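Local coordinates for putative lipoprotein (Campylobacter jejuni subsp. jejuni, PDB 2G5G), which binds two haem groups face to face in a dimer and probably serves in bacterial haem transport, at residues E107-A111 against L112-K116; S87-Q90 against N91-K95; F32-M35 against I36-L39. One frame throughout, in Å; residues are numbered along the deposited sequence.

Contact 1 of 3, residues E107-A111 against L112-K116; sequences ELTNA and LNWDK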
ATOM      1  N   GLU A 107     -23.068  -7.886 -19.266  1.00 51.18           N
ATOM      2  CA  GLU A 107     -21.754  -8.143 -19.865  1.00 50.59           C
ATOM      3  C   GLU A 107     -20.877  -6.895 -19.796  1.00 49.80           C
ATOM      4  O   GLU A 107     -19.691  -6.948 -20.140  1.00 49.55           O
ATOM      5  CB  GLU A 107     -21.891  -8.545 -21.336  1.00 50.59           C
ATOM      6  CG  GLU A 107     -22.736  -9.785 -21.620  1.00 51.07           C
ATOM      7  CD  GLU A 107     -23.157  -9.845 -23.084  1.00 51.51           C
ATOM      8  OE1 GLU A 107     -22.271  -9.711 -23.964  1.00 52.59           O
ATOM      9  OE2 GLU A 107     -24.368 -10.008 -23.352  1.00 51.83           O
ATOM     10  N   LEU A 108     -21.475  -5.779 -19.369  1.00 49.07           N
ATOM     11  CA  LEU A 108     -20.833  -4.454 -19.439  1.00 48.29           C
ATOM     12  C   LEU A 108     -19.544  -4.384 -18.643  1.00 47.77           C
ATOM     13  O   LEU A 108     -18.521  -3.948 -19.167  1.00 47.99           O
ATOM     14  CB  LEU A 108     -21.803  -3.334 -19.020  1.00 48.40           C
ATOM     15  CG  LEU A 108     -21.304  -1.888 -19.169  1.00 48.60           C
ATOM     16  CD1 LEU A 108     -20.795  -1.661 -20.581  1.00 48.74           C
ATOM     17  CD2 LEU A 108     -22.377  -0.868 -18.820  1.00 47.98           C
ATOM     18  N   THR A 109     -19.587  -4.832 -17.389  1.00 47.25           N
ATOM     19  CA  THR A 109     -18.404  -4.816 -16.519  1.00 46.75           C
ATOM     20  C   THR A 109     -17.234  -5.632 -17.061  1.00 46.67           C
ATOM     21  O   THR A 109     -16.064  -5.312 -16.823  1.00 46.60           O
ATOM     22  CB  THR A 109     -18.753  -5.234 -15.059  1.00 46.92           C
ATOM     23  OG1 THR A 109     -17.595  -5.115 -14.232  1.00 47.88           O
ATOM     24  CG2 THR A 109     -19.258  -6.663 -14.991  1.00 46.05           C
ATOM     25  N   ASN A 110     -17.550  -6.688 -17.804  1.00 46.63           N
ATOM     26  CA  ASN A 110     -16.522  -7.536 -18.381  1.00 46.72           C
ATOM     27  C   ASN A 110     -15.921  -6.910 -19.656  1.00 45.81           C
ATOM     28  O   ASN A 110     -14.712  -6.998 -19.904  1.00 44.88           O
ATOM     29  CB  ASN A 110     -17.095  -8.938 -18.644  1.00 47.67           C
ATOM     30  CG  ASN A 110     -17.676  -9.594 -17.373  1.00 49.81           C
ATOM     31  OD1 ASN A 110     -17.063 -10.508 -16.796  1.00 53.51           O
ATOM     32  ND2 ASN A 110     -18.863  -9.133 -16.940  1.00 49.46           N
ATOM     33  N   ALA A 111     -16.782  -6.267 -20.444  1.00 45.40           N
ATOM     34  CA  ALA A 111     -16.369  -5.570 -21.658  1.00 45.72           C
ATOM     35  C   ALA A 111     -15.390  -4.436 -21.345  1.00 45.74           C
ATOM     36  O   ALA A 111     -14.414  -4.231 -22.075  1.00 46.28           O
ATOM     37  CB  ALA A 111     -17.589  -5.029 -22.405  1.00 45.59           C
ATOM     38  N   LEU A 112     -15.645  -3.729 -20.242  1.00 45.26           N
ATOM     39  CA  LEU A 112     -14.868  -2.546 -19.881  1.00 44.65           C
ATOM     40  C   LEU A 112     -13.662  -2.934 -19.065  1.00 44.56           C
ATOM     41  O   LEU A 112     -12.832  -2.092 -18.733  1.00 44.90           O
ATOM     42  CB  LEU A 112     -15.722  -1.548 -19.084  1.00 44.09           C
ATOM     43  CG  LEU A 112     -17.006  -1.011 -19.708  1.00 43.21           C
ATOM     44  CD1 LEU A 112     -17.792  -0.191 -18.688  1.00 42.81           C
ATOM     45  CD2 LEU A 112     -16.714  -0.206 -20.975  1.00 42.42           C
ATOM     46  N   ASN A 113     -13.559  -4.218 -18.738  1.00 44.26           N
ATOM     47  CA  ASN A 113     -12.549  -4.677 -17.796  1.00 44.13           C
ATOM     48  C   ASN A 113     -12.578  -3.876 -16.470  1.00 43.76           C
ATOM     49  O   ASN A 113     -11.533  -3.502 -15.926  1.00 43.00           O
ATOM     50  CB  ASN A 113     -11.162  -4.606 -18.438  1.00 44.54           C
ATOM     51  CG  ASN A 113     -10.180  -5.477 -17.742  1.00 45.64           C
ATOM     52  OD1 ASN A 113     -10.564  -6.480 -17.146  1.00 49.13           O
ATOM     53  ND2 ASN A 113      -8.908  -5.113 -17.792  1.00 46.76           N
ATOM     54  N   TRP A 114     -13.784  -3.617 -15.971  1.00 44.01           N
ATOM     55  CA  TRP A 114     -13.969  -2.838 -14.753  1.00 44.64           C
ATOM     56  C   TRP A 114     -13.060  -3.353 -13.658  1.00 45.02           C
ATOM     57  O   TRP A 114     -12.939  -4.570 -13.477  1.00 44.92           O
ATOM     58  CB  TRP A 114     -15.422  -2.905 -14.288  1.00 44.67           C
ATOM     59  CG  TRP A 114     -15.759  -1.836 -13.300  1.00 45.14           C
ATOM     60  CD1 TRP A 114     -15.858  -1.969 -11.941  1.00 45.49           C
ATOM     61  CD2 TRP A 114     -16.028  -0.455 -13.588  1.00 44.46           C
ATOM     62  NE1 TRP A 114     -16.183  -0.763 -11.367  1.00 45.01           N
ATOM     63  CE2 TRP A 114     -16.281   0.187 -12.351  1.00 44.49           C
ATOM     64  CE3 TRP A 114     -16.069   0.301 -14.766  1.00 43.30           C
ATOM     65  CZ2 TRP A 114     -16.577   1.545 -12.261  1.00 43.62           C
ATOM     66  CZ3 TRP A 114     -16.372   1.655 -14.674  1.00 44.70           C
ATOM     67  CH2 TRP A 114     -16.625   2.261 -13.429  1.00 44.73           C
ATOM     68  N   ASP A 115     -12.412  -2.429 -12.947  1.00 45.34           N
ATOM     69  CA  ASP A 115     -11.570  -2.760 -11.794  1.00 46.04           C
ATOM     70  C   ASP A 115     -12.429  -2.763 -10.549  1.00 46.21           C
ATOM     71  O   ASP A 115     -13.177  -1.818 -10.295  1.00 46.08           O
ATOM     72  CB  ASP A 115     -10.409  -1.771 -11.633  1.00 46.08           C
ATOM     73  CG  ASP A 115      -9.326  -2.275 -10.679  1.00 47.89           C
ATOM     74  OD1 ASP A 115      -9.673  -2.919  -9.663  1.00 48.62           O
ATOM     75  OD2 ASP A 115      -8.120  -2.020 -10.939  1.00 48.00           O
ATOM     76  N   LYS A 116     -12.323  -3.835  -9.761  1.00 46.44           N
ATOM     77  CA  LYS A 116     -13.233  -3.994  -8.630  1.00 46.45           C
ATOM     78  C   LYS A 116     -12.876  -3.161  -7.398  1.00 45.65           C
ATOM     79  O   LYS A 116     -13.698  -3.041  -6.490  1.00 45.64           O
ATOM     80  CB  LYS A 116     -13.512  -5.466  -8.306  1.00 46.80           C
ATOM     81  CG  LYS A 116     -14.776  -5.994  -9.014  1.00 48.60           C
ATOM     82  CD  LYS A 116     -14.653  -5.951 -10.547  1.00 49.75           C
ATOM     83  CE  LYS A 116     -16.003  -6.062 -11.226  1.00 51.51           C
ATOM     84  NZ  LYS A 116     -16.910  -4.913 -10.896  1.00 53.37           N
TER
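Thr109 O receives the backbone N-H of Trp114 with N and O 3.0 Å apart, the donor lying in the carbonyl plane. This bond spans five residues and turns the chain back across the end of helix 108-111. One residue earlier Asn113 N makes a weaker bond to Asn110 O at 3.2 Å, nested inside the first. Asn113 itself has left helical geometry, its phi positive at 52°, and the two nested bonds with that reversal make a Schellman motif, a standard way of ending a helix. The Asn113 amide, beyond the turn, gives its ND2 to Glu89 OE2 near the start of helix 90-98. Thr109 OG1 stands anti to its own N (chi1 -176°), a rotation that sets it against the root of Trp114, with OG1 of Thr109 3.1 Å from Trp114 CB. Lys116, whose chain bends at its second and fourth torsions, folds back so that Lys116 NZ makes a weak bond of 3.4 Å to Thr109 OG1. The side chains of Thr109 and Lys116 cross at about a right angle. Leu112 N closes the last helical turn onto Leu108 O at 3.1 Å, and the two leucines also meet through their methyl groups, with Leu108 CD1 3.8 Å from Leu112 CD1. Both leucines lie against helix 124-131, where Phe131 touches each. The indole of Trp114 leads away from the helix, giving NE1 to Trp118 O and meeting the Trp120 ring edge-to-face.

Contact 2 of 3, residues S87-Q90 against N91-K95; sequences STEQ and NHLDK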
ATOM      1  N   SER A  87      -5.901   4.799 -18.575  1.00 30.42           N
ATOM      2  CA  SER A  87      -5.727   5.229 -19.985  1.00 31.47           C
ATOM      3  C   SER A  87      -5.058   4.129 -20.836  1.00 32.31           C
ATOM      4  O   SER A  87      -5.262   4.055 -22.052  1.00 32.00           O
ATOM      5  CB  SER A  87      -4.912   6.521 -20.052  1.00 30.61           C
ATOM      6  OG  SER A  87      -3.573   6.301 -19.680  1.00 29.23           O
ATOM      7  N   THR A  88      -4.256   3.293 -20.174  1.00 33.48           N
ATOM      8  CA  THR A  88      -3.670   2.066 -20.767  1.00 34.76           C
ATOM      9  C   THR A  88      -4.711   1.065 -21.293  1.00 34.90           C
ATOM     10  O   THR A  88      -4.375   0.179 -22.082  1.00 35.77           O
ATOM     11  CB  THR A  88      -2.795   1.313 -19.731  1.00 34.39           C
ATOM     12  OG1 THR A  88      -3.579   1.044 -18.558  1.00 36.09           O
ATOM     13  CG2 THR A  88      -1.584   2.125 -19.366  1.00 34.51           C
ATOM     14  N   GLU A  89      -5.959   1.205 -20.855  1.00 35.14           N
ATOM     15  CA  GLU A  89      -7.054   0.315 -21.227  1.00 35.68           C
ATOM     16  C   GLU A  89      -7.762   0.727 -22.523  1.00 34.48           C
ATOM     17  O   GLU A  89      -8.693   0.060 -22.945  1.00 34.58           O
ATOM     18  CB  GLU A  89      -8.089   0.294 -20.095  1.00 36.46           C
ATOM     19  CG  GLU A  89      -8.648  -1.066 -19.735  1.00 41.71           C
ATOM     20  CD  GLU A  89      -7.601  -1.981 -19.101  1.00 44.79           C
ATOM     21  OE1 GLU A  89      -6.614  -1.470 -18.521  1.00 49.64           O
ATOM     22  OE2 GLU A  89      -7.763  -3.207 -19.186  1.00 45.10           O
ATOM     23  N   GLN A  90      -7.343   1.826 -23.145  1.00 33.80           N
ATOM     24  CA  GLN A  90      -8.139   2.431 -24.217  1.00 33.72           C
ATOM     25  C   GLN A  90      -8.407   1.509 -25.415  1.00 34.30           C
ATOM     26  O   GLN A  90      -9.539   1.442 -25.920  1.00 33.88           O
ATOM     27  CB  GLN A  90      -7.558   3.775 -24.674  1.00 33.36           C
ATOM     28  CG  GLN A  90      -8.586   4.638 -25.410  1.00 32.57           C
ATOM     29  CD  GLN A  90      -9.830   4.886 -24.588  1.00 31.00           C
ATOM     30  OE1 GLN A  90      -9.740   5.236 -23.405  1.00 31.60           O
ATOM     31  NE2 GLN A  90     -11.001   4.719 -25.202  1.00 25.33           N
ATOM     32  N   ASN A  91      -7.384   0.789 -25.857  1.00 35.10           N
ATOM     33  CA  ASN A  91      -7.586  -0.178 -26.954  1.00 37.09           C
ATOM     34  C   ASN A  91      -8.729  -1.115 -26.643  1.00 36.76           C
ATOM     35  O   ASN A  91      -9.624  -1.289 -27.456  1.00 37.38           O
ATOM     36  CB  ASN A  91      -6.309  -0.961 -27.241  1.00 37.17           C
ATOM     37  CG  ASN A  91      -5.247  -0.110 -27.899  1.00 40.67           C
ATOM     38  OD1 ASN A  91      -5.552   0.884 -28.583  1.00 43.33           O
ATOM     39  ND2 ASN A  91      -3.977  -0.495 -27.713  1.00 41.26           N
ATOM     40  N   HIS A  92      -8.720  -1.664 -25.431  1.00 37.36           N
ATOM     41  CA  HIS A  92      -9.795  -2.526 -24.958  1.00 37.57           C
ATOM     42  C   HIS A  92     -11.129  -1.798 -24.919  1.00 36.95           C
ATOM     43  O   HIS A  92     -12.135  -2.337 -25.334  1.00 36.65           O
ATOM     44  CB  HIS A  92      -9.441  -3.128 -23.582  1.00 38.39           C
ATOM     45  CG  HIS A  92     -10.360  -4.230 -23.150  1.00 41.48           C
ATOM     46  ND1 HIS A  92     -10.270  -5.517 -23.649  1.00 44.48           N
ATOM     47  CD2 HIS A  92     -11.389  -4.239 -22.267  1.00 43.02           C
ATOM     48  CE1 HIS A  92     -11.209  -6.266 -23.095  1.00 44.49           C
ATOM     49  NE2 HIS A  92     -11.908  -5.514 -22.259  1.00 44.97           N
ATOM     50  N   LEU A  93     -11.134  -0.558 -24.415  1.00 36.25           N
ATOM     51  CA  LEU A  93     -12.346   0.256 -24.343  1.00 35.00           C
ATOM     52  C   LEU A  93     -12.916   0.664 -25.716  1.00 34.12           C
ATOM     53  O   LEU A  93     -14.125   0.796 -25.871  1.00 33.10           O
ATOM     54  CB  LEU A  93     -12.079   1.522 -23.489  1.00 34.87           C
ATOM     55  CG  LEU A  93     -11.673   1.221 -22.041  1.00 35.12           C
ATOM     56  CD1 LEU A  93     -11.152   2.510 -21.345  1.00 35.31           C
ATOM     57  CD2 LEU A  93     -12.832   0.544 -21.270  1.00 34.55           C
ATOM     58  N   ASP A  94     -12.039   0.915 -26.678  1.00 34.87           N
ATOM     59  CA  ASP A  94     -12.444   1.251 -28.059  1.00 36.08           C
ATOM     60  C   ASP A  94     -13.215   0.063 -28.694  1.00 37.20           C
ATOM     61  O   ASP A  94     -14.225   0.254 -29.392  1.00 37.04           O
ATOM     62  CB  ASP A  94     -11.216   1.600 -28.910  1.00 35.66           C
ATOM     63  CG  ASP A  94     -10.566   2.930 -28.521  1.00 36.07           C
ATOM     64  OD1 ASP A  94     -11.235   3.771 -27.875  1.00 35.23           O
ATOM     65  OD2 ASP A  94      -9.380   3.134 -28.869  1.00 31.86           O
ATOM     66  N   LYS A  95     -12.748  -1.152 -28.399  1.00 38.48           N
ATOM     67  CA  LYS A  95     -13.448  -2.396 -28.797  1.00 40.46           C
ATOM     68  C   LYS A  95     -14.847  -2.475 -28.223  1.00 39.95           C
ATOM     69  O   LYS A  95     -15.787  -2.783 -28.944  1.00 40.63           O
ATOM     70  CB  LYS A  95     -12.641  -3.631 -28.399  1.00 40.01           C
ATOM     71  CG  LYS A  95     -11.263  -3.643 -29.047  1.00 43.51           C
ATOM     72  CD  LYS A  95     -10.482  -4.937 -28.776  1.00 43.20           C
ATOM     73  CE  LYS A  95      -9.304  -5.030 -29.729  1.00 46.55           C
ATOM     74  NZ  LYS A  95      -8.222  -5.891 -29.157  1.00 49.88           N
TER
HETATM   75  O   HOH W   1      -6.302  -1.828 -24.085  1.00 49.84           O
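Gln90 and Asp94, four residues apart, form the tight side of this first helical turn. Gln90 NE2 donates to Asp94 OD1 at 2.8 Å along an almost straight path (173° at the hydrogen). The carboxylate oxygen lies in the amide plane of Gln90, yet is itself met from above the plane of its own group, the two planes being 51° apart. A bend at chi2 of 56° folds the glutamine back over the turn to make this possible. The backbone joins the same two residues, Asp94 N donating to Gln90 O at 2.7 Å. The amide is fixed further by Gly139 N and Ile137 O, and Lys136 pairs with Asp94 OD1. Leu93 packs its CD1 against Glu89 CB, 4.0 Å away. The other side is looser. There a water accepts from His92 N, 2.8 Å from the water oxygen. The same water gives only a weak bond to Thr88 O, the water oxygen and Thr88 O being 3.4 Å apart. The Gln90-Asp94 bond is an i to i+4 side-chain pair in the first turn of helix 90-98, an alpha-helix that follows a 3-10 turn and is tied to the outermost strand 137-141.

Contact 3 of 3, residues F32-M35 against I36-L39; sequences FEDM and ILEL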
ATOM      1  N   PHE A  32     -30.573  24.666 -13.014  1.00 28.28           N
ATOM      2  CA  PHE A  32     -29.985  23.522 -13.689  1.00 28.19           C
ATOM      3  C   PHE A  32     -29.881  23.745 -15.217  1.00 28.75           C
ATOM      4  O   PHE A  32     -28.801  23.562 -15.771  1.00 27.21           O
ATOM      5  CB  PHE A  32     -30.749  22.228 -13.332  1.00 29.26           C
ATOM      6  CG  PHE A  32     -30.176  20.988 -13.966  1.00 28.82           C
ATOM      7  CD1 PHE A  32     -29.311  20.175 -13.267  1.00 30.09           C
ATOM      8  CD2 PHE A  32     -30.516  20.638 -15.277  1.00 31.44           C
ATOM      9  CE1 PHE A  32     -28.780  19.034 -13.855  1.00 30.40           C
ATOM     10  CE2 PHE A  32     -29.990  19.498 -15.870  1.00 30.05           C
ATOM     11  CZ  PHE A  32     -29.121  18.693 -15.144  1.00 28.66           C
ATOM     12  N   GLU A  33     -30.973  24.173 -15.868  1.00 29.13           N
ATOM     13  CA  GLU A  33     -30.976  24.487 -17.319  1.00 31.01           C
ATOM     14  C   GLU A  33     -29.917  25.551 -17.681  1.00 29.86           C
ATOM     15  O   GLU A  33     -29.171  25.361 -18.630  1.00 29.80           O
ATOM     16  CB  GLU A  33     -32.359  24.983 -17.767  1.00 31.16           C
ATOM     17  CG  GLU A  33     -33.006  24.201 -18.926  0.85 34.73           C
ATOM     18  CD  GLU A  33     -34.354  24.824 -19.369  0.85 35.16           C
ATOM     19  OE1 GLU A  33     -35.418  24.177 -19.193  0.85 40.90           O
ATOM     20  OE2 GLU A  33     -34.338  25.966 -19.882  0.85 39.56           O
ATOM     21  N   ASP A  34     -29.882  26.672 -16.945  1.00 28.20           N
ATOM     22  CA  ASP A  34     -28.852  27.710 -17.150  1.00 27.90           C
ATOM     23  C   ASP A  34     -27.406  27.219 -16.898  1.00 25.60           C
ATOM     24  O   ASP A  34     -26.491  27.647 -17.604  1.00 26.13           O
ATOM     25  CB  ASP A  34     -29.133  28.966 -16.311  1.00 28.23           C
ATOM     26  CG  ASP A  34     -30.315  29.788 -16.855  1.00 30.95           C
ATOM     27  OD1 ASP A  34     -30.938  29.407 -17.884  1.00 34.67           O
ATOM     28  OD2 ASP A  34     -30.610  30.821 -16.254  1.00 32.94           O
HETATM   29  N   MSE A  35     -27.197  26.337 -15.930  1.00 24.82           N
HETATM   30  CA  MSE A  35     -25.856  25.726 -15.753  1.00 24.56           C
HETATM   31  C   MSE A  35     -25.493  24.900 -17.005  1.00 24.15           C
HETATM   32  O   MSE A  35     -24.388  25.025 -17.539  1.00 21.86           O
HETATM   33  CB  MSE A  35     -25.747  24.859 -14.502  1.00 24.06           C
HETATM   34  CG  MSE A  35     -24.364  24.282 -14.314  1.00 24.01           C
HETATM   35 SE   MSE A  35     -24.244  22.886 -13.030  0.80 27.75          SE
HETATM   36  CE  MSE A  35     -25.422  21.497 -13.789  1.00 24.80           C
ATOM     37  N   ILE A  36     -26.426  24.070 -17.464  1.00 22.87           N
ATOM     38  CA  ILE A  36     -26.214  23.294 -18.690  1.00 23.53           C
ATOM     39  C   ILE A  36     -25.809  24.147 -19.892  1.00 23.35           C
ATOM     40  O   ILE A  36     -24.855  23.803 -20.597  1.00 23.39           O
ATOM     41  CB  ILE A  36     -27.461  22.407 -19.027  1.00 22.80           C
ATOM     42  CG1 ILE A  36     -27.715  21.367 -17.902  1.00 23.57           C
ATOM     43  CG2 ILE A  36     -27.348  21.777 -20.423  1.00 23.57           C
ATOM     44  CD1 ILE A  36     -26.605  20.347 -17.653  1.00 23.02           C
ATOM     45  N   LEU A  37     -26.519  25.251 -20.132  1.00 24.32           N
ATOM     46  CA  LEU A  37     -26.204  26.121 -21.264  1.00 24.59           C
ATOM     47  C   LEU A  37     -24.765  26.627 -21.154  1.00 24.00           C
ATOM     48  O   LEU A  37     -24.046  26.713 -22.150  1.00 23.23           O
ATOM     49  CB  LEU A  37     -27.199  27.290 -21.364  1.00 25.24           C
ATOM     50  CG  LEU A  37     -28.686  26.944 -21.545  1.00 28.62           C
ATOM     51  CD1 LEU A  37     -29.556  28.210 -21.595  1.00 31.10           C
ATOM     52  CD2 LEU A  37     -28.895  26.085 -22.784  1.00 31.85           C
ATOM     53  N   GLU A  38     -24.321  26.908 -19.936  1.00 23.92           N
ATOM     54  CA  GLU A  38     -22.916  27.314 -19.741  1.00 23.17           C
ATOM     55  C   GLU A  38     -21.934  26.173 -19.941  1.00 22.47           C
ATOM     56  O   GLU A  38     -20.900  26.355 -20.583  1.00 22.19           O
ATOM     57  CB  GLU A  38     -22.717  27.965 -18.366  1.00 24.04           C
ATOM     58  CG  GLU A  38     -23.633  29.164 -18.111  1.00 25.08           C
ATOM     59  CD  GLU A  38     -23.497  30.230 -19.165  1.00 29.92           C
ATOM     60  OE1 GLU A  38     -22.373  30.521 -19.611  1.00 27.84           O
ATOM     61  OE2 GLU A  38     -24.528  30.788 -19.577  1.00 33.50           O
ATOM     62  N   LEU A  39     -22.247  24.998 -19.404  1.00 21.50           N
ATOM     63  CA  LEU A  39     -21.352  23.831 -19.530  1.00 21.16           C
ATOM     64  C   LEU A  39     -21.134  23.423 -20.973  1.00 22.47           C
ATOM     65  O   LEU A  39     -20.048  22.980 -21.348  1.00 22.08           O
ATOM     66  CB  LEU A  39     -21.899  22.618 -18.765  1.00 21.51           C
ATOM     67  CG  LEU A  39     -22.067  22.722 -17.238  1.00 20.14           C
ATOM     68  CD1 LEU A  39     -22.410  21.375 -16.707  1.00 17.38           C
ATOM     69  CD2 LEU A  39     -20.785  23.231 -16.575  1.00 20.25           C
TER
HETATM   70  O   HOH W   2     -26.813  30.029 -18.728  1.00 33.48           O
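Phe32 swings its ring carbon CG opposite the backbone N (chi1 -178°), while Ile36 holds CG1 opposite its carbonyl carbon (chi1 -62°), and these two rotations bring ring and branch together one turn apart. The contact is between Phe32 CE2 and Ile36 CG1, 3.6 Å apart. CG1 comes obliquely to the ring, and the isoleucine's terminal CD1 lies near CE2 and CZ. The same four-residue step recurs between Met35, present as selenomethionine, and Leu39, where CG of Met35 lies 4.0 Å from CG of Leu39. A turn about the CG-SE bond (chi3 62°) curls the Met35 methyl back toward Leu39 CD1 and Ile36 CD1. These four residues form the inward stripe of an amphipathic helix, 32-39, that packs against the sheet and against helix 54-73. Phe32 and Met35 both reach strand 19-23, Met35 and Leu39 touch Tyr260 of strand 260-264, and Ile36 and Leu39 meet Ala66 and Leu67 of helix 54-73. Regular i to i+4 backbone bonds hold the stripe in step: Ile36 N reaches Phe32 O at 3.0 Å and Leu39 N reaches Met35 O at 2.8 Å. Along Asp34 and Glu38 the pattern differs. Glu38 N is bound to Asp34 O at a longer 3.3 Å, with the donor tilted well off the carbonyl plane. That carbonyl oxygen also accepts from a water 2.7 Å from Asp34 O, and the water donates in turn to Glu38 OE2 at 2.6 Å, a solvent link laid over the helical bond. The remaining oxygen of the Glu38 carboxylate, OE1, forms a salt bridge with Lys41, which probably favours its ionised form.

How the contacts relate
Contact 3 comes first along the chain, then contact 2, then contact 1. Contacts 1 and 2 have centres 12 Å apart and touch; helices 90-98 and 108-111 follow each other in the chain, and Asn113 CB lies 3.9 Å from His92 CD2. They form one local assembly toward the haem, the side chains of Lys116 and Glu89 being about 11 and 12 Å from a bound haem. Contact 3, centred 31 to 32 Å from both, comes no nearer than about 20 Å to contact 1 between nearest atoms. Contact 2 is tied to edge strand 137-141, contact 1 packs on helices 90-98 and 124-131, and contact 3 lies on strands 19-23, 243-248 and 260-264, toward the sheet's other end.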